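Local coordinates for N-acetylneuraminic acid outer membrane channel protein NanC (Escherichia coli, PDB 2WJR), which lets N-acetylneuraminic acid enter the bacterium by forming a high-conductance, weakly anion-selective channel across the outer membrane, at residues A[3-8]-A[181-186]; A[107-112]-A[121-126]; A[116-121]-A[153-158]; A[185-190]-A[205-210]. The protein carries 1 engineered substitution. One frame throughout, in Å; residues are numbered along the deposited sequence. Where two conformers were deposited one is given.

Contact 1: residues A[3-8]-A[181-186]; sequences DVRGGY and TPYIEY
Tyr183 and Glu185 meet Asp3 and Arg5 across one intervening strand of the transmembrane beta-barrel that NanC shares with the KdgM porins. The axes of 3-8 and 181-186 pass 9.1 Å apart and their N-to-C directions differ by 31°, as fits two strands that both pair antiparallel with strand 198-212 between them. No backbone bond can span that gap, so long polar side chains do the work. Along 181-186, the first to take part is Tyr183. Its CG sits in the crowded position between backbone N and carbonyl carbon (chi1 63°), which lays the ring over the intervening strand at Gly209 and Val210, where a glycine adds no bulk beneath it. The phenol thus arrives at Asp3 from the facing direction, and Tyr183 OH donates to the syn lone pair of Asp3 OD1 at 2.6 Å. The same oxygen, Tyr183 OH, lies 3.3 Å from Arg5 CG, while Arg5 CD comes to the edge of the ring; the aliphatic part of the arginine crosses the tyrosine at about a right angle. A tyrosine suits this place because it combines reach with a terminal donor. Ile184 turns to the other side of the sheet, the side of Ile208. Glu185 follows, on the same side as Tyr183, with its chain extended beyond CG. Its OE1 is engaged by Arg207, and the oxygen on the Arg5 side is OE2: the direct ion pair of Glu185 OE2 with Arg5 NH1 is long, 3.8 Å. A water closes the gap, accepting from Arg5 NH1 at 3.1 Å and donating to Glu185 OE2 at 2.6 Å.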
# COMPACT_ATOMS: atom_id res chain seq x y z
N ASP A 3 7.72 2.66 -11.58
CA ASP A 3 6.27 2.51 -11.71
C ASP A 3 5.65 3.91 -11.70
O ASP A 3 6.01 4.75 -10.88
CB ASP A 3 5.74 1.67 -10.54
CG ASP A 3 4.31 1.19 -10.77
OD1 ASP A 3 3.35 1.99 -10.69
OD2 ASP A 3 4.15 -0.03 -10.97
N VAL A 4 4.73 4.13 -12.63
CA VAL A 4 3.98 5.38 -12.75
C VAL A 4 2.50 5.01 -12.72
O VAL A 4 2.08 4.12 -13.43
CB VAL A 4 4.30 6.11 -14.08
CG1 VAL A 4 3.52 7.42 -14.16
CG2 VAL A 4 5.81 6.40 -14.19
N ARG A 5 1.73 5.67 -11.87
CA ARG A 5 0.33 5.27 -11.69
C ARG A 5 -0.53 6.49 -11.51
O ARG A 5 -0.18 7.38 -10.77
CB ARG A 5 0.17 4.35 -10.47
CG ARG A 5 -1.18 3.68 -10.38
CD ARG A 5 -1.34 2.89 -9.09
NE ARG A 5 -1.34 3.77 -7.94
CZ ARG A 5 -1.22 3.38 -6.67
NH1 ARG A 5 -1.11 2.10 -6.37
NH2 ARG A 5 -1.23 4.28 -5.71
N GLY A 6 -1.66 6.50 -12.20
CA GLY A 6 -2.67 7.55 -12.02
C GLY A 6 -3.94 6.92 -11.48
O GLY A 6 -4.29 5.82 -11.88
N GLY A 7 -4.63 7.62 -10.59
CA GLY A 7 -5.84 7.08 -9.98
C GLY A 7 -6.91 8.11 -9.72
O GLY A 7 -6.61 9.27 -9.47
N TYR A 8 -8.16 7.65 -9.79
CA TYR A 8 -9.32 8.47 -9.44
C TYR A 8 -10.05 7.87 -8.24
O TYR A 8 -10.37 6.69 -8.24
CB TYR A 8 -10.30 8.59 -10.62
CG TYR A 8 -11.57 9.31 -10.21
CD1 TYR A 8 -11.54 10.65 -9.83
CD2 TYR A 8 -12.78 8.63 -10.13
CE1 TYR A 8 -12.69 11.31 -9.42
CE2 TYR A 8 -13.95 9.29 -9.72
CZ TYR A 8 -13.89 10.63 -9.37
OH TYR A 8 -15.02 11.29 -8.94
N THR A 181 5.14 -3.39 -18.31
CA THR A 181 3.96 -4.05 -17.81
C THR A 181 2.88 -3.03 -17.48
O THR A 181 2.82 -2.54 -16.36
CB THR A 181 4.28 -4.90 -16.55
OG1 THR A 181 5.32 -5.83 -16.87
CG2 THR A 181 3.06 -5.67 -16.08
N PRO A 182 2.03 -2.68 -18.46
CA PRO A 182 0.86 -1.86 -18.16
C PRO A 182 -0.08 -2.61 -17.23
O PRO A 182 -0.14 -3.83 -17.26
CB PRO A 182 0.20 -1.65 -19.53
CG PRO A 182 1.26 -1.98 -20.53
CD PRO A 182 2.05 -3.07 -19.89
N TYR A 183 -0.81 -1.87 -16.39
CA TYR A 183 -1.82 -2.50 -15.53
C TYR A 183 -3.01 -1.61 -15.27
O TYR A 183 -2.94 -0.39 -15.40
CB TYR A 183 -1.21 -2.93 -14.19
CG TYR A 183 -0.67 -1.83 -13.33
CD1 TYR A 183 0.66 -1.41 -13.44
CD2 TYR A 183 -1.46 -1.22 -12.37
CE1 TYR A 183 1.17 -0.40 -12.63
CE2 TYR A 183 -0.96 -0.22 -11.55
CZ TYR A 183 0.35 0.19 -11.67
OH TYR A 183 0.86 1.18 -10.87
N ILE A 184 -4.11 -2.25 -14.94
CA ILE A 184 -5.29 -1.54 -14.45
C ILE A 184 -5.61 -2.07 -13.06
O ILE A 184 -5.23 -3.19 -12.72
CB ILE A 184 -6.49 -1.70 -15.40
CG1 ILE A 184 -6.89 -3.16 -15.55
CG2 ILE A 184 -6.14 -1.09 -16.73
CD1 ILE A 184 -8.18 -3.35 -16.31
N GLU A 185 -6.30 -1.27 -12.28
CA GLU A 185 -6.50 -1.57 -10.88
C GLU A 185 -7.82 -0.99 -10.40
O GLU A 185 -8.17 0.13 -10.75
CB GLU A 185 -5.33 -1.01 -10.06
CG GLU A 185 -5.48 -1.08 -8.55
CD GLU A 185 -4.27 -0.56 -7.80
OE1 GLU A 185 -4.33 -0.46 -6.55
OE2 GLU A 185 -3.26 -0.27 -8.46
N TYR A 186 -8.54 -1.78 -9.62
CA TYR A 186 -9.69 -1.29 -8.90
C TYR A 186 -9.45 -1.51 -7.40
O TYR A 186 -9.06 -2.60 -6.98
CB TYR A 186 -10.99 -1.98 -9.35
CG TYR A 186 -12.11 -1.74 -8.36
CD1 TYR A 186 -12.82 -0.54 -8.37
CD2 TYR A 186 -12.42 -2.67 -7.38
CE1 TYR A 186 -13.82 -0.28 -7.43
CE2 TYR A 186 -13.41 -2.43 -6.44
CZ TYR A 186 -14.10 -1.23 -6.48
OH TYR A 186 -15.08 -0.99 -5.54
O HOH W 1 -0.69 -0.55 -8.00

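Contact 2: residues A[107-112]-A[121-126]; sequences YDWKAY and MSRDNV. With OCT (N-octane), chain G; PO4 (phosphate ion), chain D.
Asp108 and Val126 form the last antiparallel pair before the chain leaves the barrel for an extracellular loop: this is the outer end of the hairpin made by strands 99-110 and 126-136. Being a hydrogen-bonded pair, they exchange two backbone bonds, Asp108 N to Val126 O at 2.9 Å and Val126 N to Asp108 O at 2.8 Å. Beyond them side chains replace the backbone as partners. Asn125 OD1 accepts from Lys110 N at 3.0 Å, its amide lying alongside the Trp109 indole, and Arg123 NH1 donates to Lys110 O at 2.9 Å, in the guanidinium plane. An inverse gamma turn at Asp124 bends the chain between these two residues. Charge adds a further tie: the extended Lys110 brings NZ to the anti lone pair of Asp124 OD2 at 2.8 Å, while Asp124 OD1 pairs with Lys152. Flat groups also overlap. Arg123 CD lies over the Trp109 indole near its rim, and after a bend at chi3 (-88°) the guanidinium continues past CZ2, its plane only 18° from that of the indole. An alkyl chain also packs here: the face of the Tyr107 ring carries octane C3 3.8 Å above its centre, and the phenol OH is bonded to Gln153; tyrosine serves both surroundings at the membrane border. Anion and solvent complete the loop. A phosphate, probably from the crystallisation liquor, is also held by Arg113, and a water accepts from both Trp109 NE1 and Asn125 ND2. Arg123 NE, in the same guanidinium as NH1, donates to phosphate O2 at 2.7 Å.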
# COMPACT_ATOMS: atom_id res chain seq x y z
N TYR A 107 3.29 -2.02 12.12
CA TYR A 107 2.91 -1.05 13.17
C TYR A 107 3.35 0.34 12.76
O TYR A 107 4.55 0.62 12.74
CB TYR A 107 3.57 -1.43 14.50
CG TYR A 107 3.25 -0.48 15.66
CD1 TYR A 107 1.95 -0.33 16.11
CD2 TYR A 107 4.25 0.24 16.29
CE1 TYR A 107 1.64 0.53 17.16
CE2 TYR A 107 3.96 1.11 17.36
CZ TYR A 107 2.64 1.24 17.78
OH TYR A 107 2.35 2.09 18.84
N ASP A 108 2.38 1.19 12.43
CA ASP A 108 2.60 2.55 11.99
C ASP A 108 2.55 3.47 13.21
O ASP A 108 1.49 3.64 13.85
CB ASP A 108 1.55 2.95 10.98
CG ASP A 108 1.83 2.40 9.58
OD1 ASP A 108 2.99 2.00 9.30
OD2 ASP A 108 0.90 2.39 8.77
N TRP A 109 3.71 4.02 13.53
CA TRP A 109 3.91 4.84 14.72
C TRP A 109 4.19 6.26 14.24
O TRP A 109 5.12 6.47 13.45
CB TRP A 109 5.06 4.28 15.55
CG TRP A 109 5.31 5.04 16.82
CD1 TRP A 109 4.71 4.84 18.02
CD2 TRP A 109 6.22 6.13 17.00
NE1 TRP A 109 5.20 5.73 18.95
CE2 TRP A 109 6.13 6.53 18.35
CE3 TRP A 109 7.12 6.80 16.16
CZ2 TRP A 109 6.90 7.57 18.88
CZ3 TRP A 109 7.89 7.84 16.69
CH2 TRP A 109 7.77 8.22 18.04
N LYS A 110 3.39 7.22 14.68
CA LYS A 110 3.59 8.62 14.27
C LYS A 110 4.55 9.34 15.21
O LYS A 110 4.39 9.30 16.43
CB LYS A 110 2.27 9.37 14.22
CG LYS A 110 1.46 9.09 13.00
CD LYS A 110 0.11 9.76 13.06
CE LYS A 110 -0.72 9.48 11.83
NZ LYS A 110 -2.05 10.15 11.84
N ALA A 111 5.55 9.99 14.62
CA ALA A 111 6.56 10.73 15.37
C ALA A 111 6.04 12.11 15.78
O ALA A 111 6.79 12.93 16.29
CB ALA A 111 7.83 10.87 14.54
N TYR A 112 4.76 12.36 15.55
CA TYR A 112 4.14 13.63 15.89
C TYR A 112 2.80 13.37 16.55
O TYR A 112 2.14 12.36 16.25
CB TYR A 112 3.96 14.49 14.64
CG TYR A 112 3.22 13.81 13.51
CD1 TYR A 112 3.87 12.92 12.65
CD2 TYR A 112 1.87 14.06 13.29
CE1 TYR A 112 3.18 12.31 11.59
CE2 TYR A 112 1.18 13.45 12.26
CZ TYR A 112 1.84 12.58 11.41
OH TYR A 112 1.13 12.01 10.40
N MET A 121 -4.18 15.60 23.27
CA MET A 121 -3.07 15.36 22.38
C MET A 121 -2.52 13.95 22.63
O MET A 121 -2.20 13.58 23.75
CB MET A 121 -2.02 16.44 22.59
CG MET A 121 -2.55 17.83 22.20
SD MET A 121 -2.91 17.96 20.45
CE MET A 121 -1.34 17.29 19.89
N SER A 122 -2.46 13.16 21.57
CA SER A 122 -2.02 11.78 21.70
C SER A 122 -1.29 11.41 20.42
O SER A 122 -0.87 12.29 19.67
CB SER A 122 -3.23 10.88 21.97
OG SER A 122 -2.87 9.51 22.09
N ARG A 123 -1.15 10.11 20.16
CA ARG A 123 -0.43 9.62 18.99
C ARG A 123 -1.31 8.62 18.24
O ARG A 123 -1.77 7.64 18.81
CB ARG A 123 0.85 8.96 19.47
CG ARG A 123 2.05 9.27 18.67
CD ARG A 123 3.27 8.55 19.23
NE ARG A 123 3.93 9.33 20.27
CZ ARG A 123 4.72 10.38 20.04
NH1 ARG A 123 4.95 10.81 18.81
NH2 ARG A 123 5.27 11.01 21.07
N ASP A 124 -1.52 8.89 16.97
CA ASP A 124 -2.45 8.13 16.17
C ASP A 124 -1.67 6.98 15.52
O ASP A 124 -1.40 6.99 14.32
CB ASP A 124 -3.13 9.00 15.13
CG ASP A 124 -4.00 8.20 14.19
OD1 ASP A 124 -4.67 7.25 14.65
OD2 ASP A 124 -4.01 8.52 12.99
N ASN A 125 -1.37 6.00 16.34
CA ASN A 125 -0.62 4.83 15.91
C ASN A 125 -1.59 3.77 15.41
O ASN A 125 -2.76 3.71 15.85
CB ASN A 125 0.21 4.29 17.04
CG ASN A 125 1.14 5.31 17.63
OD1 ASN A 125 1.67 6.17 16.90
ND2 ASN A 125 1.34 5.24 18.95
N VAL A 126 -1.12 2.94 14.49
CA VAL A 126 -2.00 2.05 13.78
C VAL A 126 -1.41 0.63 13.65
O VAL A 126 -0.22 0.46 13.40
CB VAL A 126 -2.28 2.59 12.38
CG1 VAL A 126 -2.95 1.50 11.53
CG2 VAL A 126 -3.16 3.86 12.45
C1 OCT G . 2.48 -1.62 20.73
C2 OCT G . 2.74 -2.74 19.72
C3 OCT G . 4.08 -2.56 18.99
C4 OCT G . 4.34 -3.61 17.89
C5 OCT G . 5.66 -3.34 17.14
C6 OCT G . 6.21 -4.59 16.42
C7 OCT G . 7.18 -4.26 15.26
C8 OCT G . 6.99 -5.19 14.05
P PO4 D . 1.60 9.66 23.48
O1 PO4 D . 2.06 9.61 24.92
O2 PO4 D . 2.70 9.04 22.65
O3 PO4 D . 0.32 8.86 23.32
O4 PO4 D . 1.36 11.10 23.09
O HOH W 2 -0.03 5.75 12.26
O HOH W 3 2.97 5.82 21.30
O HOH W 4 -0.47 11.50 15.88

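Contact 3: residues A[116-121]-A[153-158]; sequences DLSGDM and QNDYRY
Leu117 N donates to Asp155 O at 2.9 Å with an N-H...O angle of 173°, joining a type I turn (Asp116 to Gly119) to an inverse gamma turn centred on Asp155. Side chains close in around this bond. Asp116 bends its carboxylate back over its own turn (chi1 79°), where OD1 is gripped from opposite faces of the carboxylate plane by Ser118 N, at 2.8 Å, and Asp120 N, at 3.0 Å. An aspartate is well suited here, its short side chain just spanning to amides two and four residues on. Its CB, meanwhile, rests over the face of the Tyr156 ring in a CH-pi contact, 3.8 Å from the centroid, and the hydroxyl of that tyrosine is bonded to Gln114 O. The like-charged carboxylates of Asp116 and Asp155 come near one another without bonding, and nearby water probably eases the repulsion: one molecule donates to Asp116 OD2 and accepts from Asp155 N, another donates to Asp155 OD2. Ser118 was modelled in two conformers, so the bond from its OG to Asp155 OD2 is doubtful as a permanent tie. Leu117 packs its methyls on the second loop, CD1 beside Asp155 OD1 and CD2 3.9 Å from Arg157 CD; the arginine itself forms a salt bridge with Asp199. Crystal neighbours touch several of these residues. The arrangement is an Asx turn docked on a second loop, joining two extracellular loops of the porin barrel above its rim.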
# COMPACT_ATOMS: atom_id res chain seq x y z
N ASP A 116 -6.78 13.99 19.54
CA ASP A 116 -7.66 12.82 19.47
C ASP A 116 -9.14 13.17 19.60
O ASP A 116 -9.52 14.34 19.68
CB ASP A 116 -7.20 11.72 20.45
CG ASP A 116 -7.58 11.96 21.90
OD1 ASP A 116 -8.40 12.87 22.23
OD2 ASP A 116 -7.05 11.19 22.73
N LEU A 117 -9.98 12.14 19.57
CA LEU A 117 -11.43 12.35 19.53
C LEU A 117 -11.95 13.06 20.79
O LEU A 117 -12.99 13.69 20.73
CB LEU A 117 -12.16 11.03 19.36
CG LEU A 117 -12.07 10.39 17.99
CD1 LEU A 117 -12.56 8.94 18.07
CD2 LEU A 117 -12.88 11.17 17.02
N SER A 118 -11.22 12.93 21.89
CA SER A 118 -11.61 13.54 23.16
C SER A 118 -11.03 14.95 23.32
O SER A 118 -11.28 15.62 24.33
CB SER A 118 -11.17 12.65 24.32
OG SER A 118 -11.78 11.37 24.23
N GLY A 119 -10.29 15.40 22.31
CA GLY A 119 -9.64 16.71 22.32
C GLY A 119 -8.27 16.73 22.98
O GLY A 119 -7.64 17.80 23.10
N ASP A 120 -7.78 15.57 23.40
CA ASP A 120 -6.46 15.49 24.01
C ASP A 120 -5.39 15.19 22.96
O ASP A 120 -5.65 14.61 21.90
CB ASP A 120 -6.42 14.41 25.08
CG ASP A 120 -7.31 14.74 26.26
OD1 ASP A 120 -7.37 15.92 26.66
OD2 ASP A 120 -7.96 13.81 26.80
N MET A 121 -4.18 15.60 23.27
CA MET A 121 -3.07 15.36 22.38
C MET A 121 -2.52 13.95 22.63
O MET A 121 -2.20 13.58 23.75
CB MET A 121 -2.02 16.44 22.59
CG MET A 121 -2.55 17.83 22.20
SD MET A 121 -2.91 17.96 20.45
CE MET A 121 -1.34 17.29 19.89
N GLN A 153 -4.77 2.22 17.49
CA GLN A 153 -4.33 1.86 18.82
C GLN A 153 -4.98 2.79 19.87
O GLN A 153 -5.33 2.36 20.97
CB GLN A 153 -2.81 1.93 18.90
CG GLN A 153 -2.22 1.67 20.26
CD GLN A 153 -0.71 1.55 20.21
OE1 GLN A 153 -0.02 2.43 19.67
NE2 GLN A 153 -0.19 0.46 20.76
N ASN A 154 -5.11 4.07 19.52
CA ASN A 154 -5.53 5.11 20.48
C ASN A 154 -6.88 5.70 20.10
O ASN A 154 -7.58 5.16 19.24
CB ASN A 154 -4.42 6.16 20.58
CG ASN A 154 -3.19 5.64 21.27
OD1 ASN A 154 -3.29 4.89 22.24
ND2 ASN A 154 -2.01 6.02 20.77
N ASP A 155 -7.28 6.82 20.71
CA ASP A 155 -8.65 7.31 20.57
C ASP A 155 -8.84 8.17 19.33
O ASP A 155 -9.07 9.37 19.41
CB ASP A 155 -9.06 8.08 21.85
CG ASP A 155 -10.51 8.51 21.84
OD1 ASP A 155 -11.31 7.93 21.06
OD2 ASP A 155 -10.85 9.45 22.62
N TYR A 156 -8.74 7.53 18.17
CA TYR A 156 -8.91 8.15 16.88
C TYR A 156 -9.85 7.34 16.03
O TYR A 156 -10.19 6.21 16.38
CB TYR A 156 -7.58 8.26 16.16
CG TYR A 156 -6.56 9.12 16.86
CD1 TYR A 156 -6.50 10.49 16.61
CD2 TYR A 156 -5.67 8.57 17.74
CE1 TYR A 156 -5.56 11.28 17.25
CE2 TYR A 156 -4.73 9.35 18.36
CZ TYR A 156 -4.69 10.71 18.12
OH TYR A 156 -3.74 11.46 18.74
N ARG A 157 -10.26 7.89 14.90
CA ARG A 157 -11.12 7.16 14.00
C ARG A 157 -10.74 7.39 12.55
O ARG A 157 -10.12 8.39 12.23
CB ARG A 157 -12.59 7.54 14.23
CG ARG A 157 -12.93 8.95 13.82
CD ARG A 157 -14.43 9.23 14.03
NE ARG A 157 -14.84 10.55 13.56
CZ ARG A 157 -15.06 10.89 12.29
NH1 ARG A 157 -15.47 12.13 12.00
NH2 ARG A 157 -14.89 10.02 11.30
N TYR A 158 -11.14 6.45 11.70
CA TYR A 158 -11.08 6.63 10.27
C TYR A 158 -12.32 7.38 9.80
O TYR A 158 -13.30 7.58 10.56
CB TYR A 158 -10.97 5.25 9.57
CG TYR A 158 -9.65 4.60 9.90
CD1 TYR A 158 -9.57 3.56 10.83
CD2 TYR A 158 -8.46 5.07 9.35
CE1 TYR A 158 -8.35 2.98 11.17
CE2 TYR A 158 -7.23 4.49 9.69
CZ TYR A 158 -7.18 3.45 10.60
OH TYR A 158 -5.97 2.83 10.95
O HOH W 5 -5.71 8.70 22.28
O HOH W 6 -9.35 9.72 24.69

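Contact 4: residues A[185-190]-A[205-210]; sequences EYDYLD and SYRIGV
Asp187 and Ser205 bond twice through the backbone, and a third time where Ser205 OG donates to the anti lone pair of Asp187 OD2 at 2.8 Å. Glu185 and Arg207 form the next hydrogen-bonded pair, with Glu185 N to Arg207 O and Arg207 N to Glu185 O both at 2.9 Å. Between these pairs, Tyr186 and Tyr206 turn their backbone N-H and C=O away from each other, to Phe170 and Tyr8 on the flanking strands. This alternation is that of the antiparallel porin barrel, in which strand 198-212 closes the wall between strands 180-188 and 2-9. Tyr186 and Tyr206 lie side by side on one face, rings oblique, and Tyr186 OH is bonded to Asn204. The other face carries a salt-bridge network. Arg207, extended from CG to NE, runs alongside Glu185, and its NH1 donates to Glu185 OE1 at 3.0 Å from above the carboxylate plane; its NH2 pairs with Glu16. Asp187 OD2 sits over the guanidinium face 3.1 Å from Arg207 NH1, held by charge without an N-H aimed at it. A short serine beside Asp187 provides that oxygen with a donor. Glu185 OE1 and Asp187 OD1 are 2.5 Å apart, consistent with one acid keeping its proton.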
# COMPACT_ATOMS: atom_id res chain seq x y z
N GLU A 185 -6.30 -1.27 -12.28
CA GLU A 185 -6.50 -1.57 -10.88
C GLU A 185 -7.82 -0.99 -10.40
O GLU A 185 -8.17 0.13 -10.75
CB GLU A 185 -5.33 -1.01 -10.06
CG GLU A 185 -5.48 -1.08 -8.55
CD GLU A 185 -4.27 -0.56 -7.80
OE1 GLU A 185 -4.33 -0.46 -6.55
OE2 GLU A 185 -3.26 -0.27 -8.46
N TYR A 186 -8.54 -1.78 -9.62
CA TYR A 186 -9.69 -1.29 -8.90
C TYR A 186 -9.45 -1.51 -7.40
O TYR A 186 -9.06 -2.60 -6.98
CB TYR A 186 -10.99 -1.98 -9.35
CG TYR A 186 -12.11 -1.74 -8.36
CD1 TYR A 186 -12.82 -0.54 -8.37
CD2 TYR A 186 -12.42 -2.67 -7.38
CE1 TYR A 186 -13.82 -0.28 -7.43
CE2 TYR A 186 -13.41 -2.43 -6.44
CZ TYR A 186 -14.10 -1.23 -6.48
OH TYR A 186 -15.08 -0.99 -5.54
N ASP A 187 -9.67 -0.46 -6.60
CA ASP A 187 -9.63 -0.60 -5.16
C ASP A 187 -10.95 -0.15 -4.56
O ASP A 187 -11.60 0.77 -5.08
CB ASP A 187 -8.50 0.24 -4.53
CG ASP A 187 -7.30 0.30 -5.40
OD1 ASP A 187 -6.61 -0.73 -5.52
OD2 ASP A 187 -7.04 1.38 -5.97
N TYR A 188 -11.34 -0.83 -3.49
CA TYR A 188 -12.38 -0.34 -2.62
C TYR A 188 -11.74 -0.01 -1.28
O TYR A 188 -11.18 -0.89 -0.58
CB TYR A 188 -13.51 -1.35 -2.46
CG TYR A 188 -14.60 -0.77 -1.58
CD1 TYR A 188 -14.89 -1.34 -0.35
CD2 TYR A 188 -15.27 0.39 -1.97
CE1 TYR A 188 -15.87 -0.79 0.47
CE2 TYR A 188 -16.25 0.95 -1.15
CZ TYR A 188 -16.53 0.36 0.07
OH TYR A 188 -17.49 0.92 0.88
N LEU A 189 -11.79 1.28 -0.92
CA LEU A 189 -11.09 1.75 0.26
C LEU A 189 -12.03 2.04 1.45
O LEU A 189 -11.76 2.90 2.29
CB LEU A 189 -10.28 2.98 -0.12
CG LEU A 189 -9.32 2.75 -1.29
CD1 LEU A 189 -8.57 4.04 -1.59
CD2 LEU A 189 -8.32 1.60 -1.00
N ASP A 190 -13.11 1.26 1.54
CA ASP A 190 -14.07 1.35 2.63
C ASP A 190 -14.79 2.71 2.49
O ASP A 190 -14.63 3.41 1.50
CB ASP A 190 -13.33 1.20 3.97
CG ASP A 190 -14.21 0.66 5.10
OD1 ASP A 190 -15.30 1.25 5.36
OD2 ASP A 190 -13.77 -0.31 5.76
N SER A 205 -11.78 3.36 -6.12
CA SER A 205 -10.54 3.89 -6.62
C SER A 205 -10.28 3.14 -7.92
O SER A 205 -10.35 1.91 -7.97
CB SER A 205 -9.40 3.69 -5.61
OG SER A 205 -8.12 3.98 -6.16
N TYR A 206 -10.05 3.92 -8.97
CA TYR A 206 -9.80 3.39 -10.30
C TYR A 206 -8.45 3.88 -10.75
O TYR A 206 -8.19 5.07 -10.78
CB TYR A 206 -10.87 3.88 -11.28
CG TYR A 206 -12.24 3.61 -10.79
CD1 TYR A 206 -12.90 4.52 -9.97
CD2 TYR A 206 -12.89 2.42 -11.11
CE1 TYR A 206 -14.16 4.27 -9.50
CE2 TYR A 206 -14.18 2.15 -10.64
CZ TYR A 206 -14.80 3.07 -9.84
OH TYR A 206 -16.06 2.79 -9.39
N ARG A 207 -7.59 2.94 -11.11
CA ARG A 207 -6.21 3.25 -11.35
C ARG A 207 -5.70 2.61 -12.62
O ARG A 207 -6.10 1.50 -12.97
CB ARG A 207 -5.36 2.76 -10.18
CG ARG A 207 -5.42 3.63 -8.99
CD ARG A 207 -4.92 2.90 -7.74
NE ARG A 207 -5.06 3.73 -6.54
CZ ARG A 207 -4.67 3.35 -5.32
NH1 ARG A 207 -4.14 2.15 -5.12
NH2 ARG A 207 -4.82 4.17 -4.29
N ILE A 208 -4.78 3.31 -13.25
CA ILE A 208 -4.07 2.77 -14.40
C ILE A 208 -2.61 3.13 -14.26
O ILE A 208 -2.26 4.22 -13.80
CB ILE A 208 -4.63 3.32 -15.73
CG1 ILE A 208 -3.95 2.64 -16.93
CG2 ILE A 208 -4.47 4.83 -15.77
CD1 ILE A 208 -4.90 2.30 -18.09
N GLY A 209 -1.75 2.19 -14.63
CA GLY A 209 -0.32 2.40 -14.50
C GLY A 209 0.51 1.50 -15.40
O GLY A 209 -0.01 0.68 -16.15
N VAL A 210 1.82 1.67 -15.29
CA VAL A 210 2.76 0.84 -16.03
C VAL A 210 4.06 0.76 -15.26
O VAL A 210 4.52 1.74 -14.67
CB VAL A 210 3.00 1.38 -17.48
CG1 VAL A 210 3.36 2.83 -17.43
CG2 VAL A 210 4.05 0.56 -18.22

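From the N terminus, contact 1 opens on strand 2-9 and closes only at 181-186, so contacts 2 and 3 are nested inside its long loop. Contact 2 opens at 107-112 and closes a short loop at 121-126. Contact 3 opens within that loop, at 116-121, and closes at 153-158. The two cross and share Met121; contact 2 ties the base of the loop after strand 99-110, and contact 3 joins that loop to the one after strand 141-152. Contact 4 starts where contact 1 ends, sharing Glu185 and Tyr186, and closes at 205-210. Contacts 1 and 4 thus lie in the wall where the first strand meets the last, 198-212. Contact 2 lies across the chain's centre from contact 1.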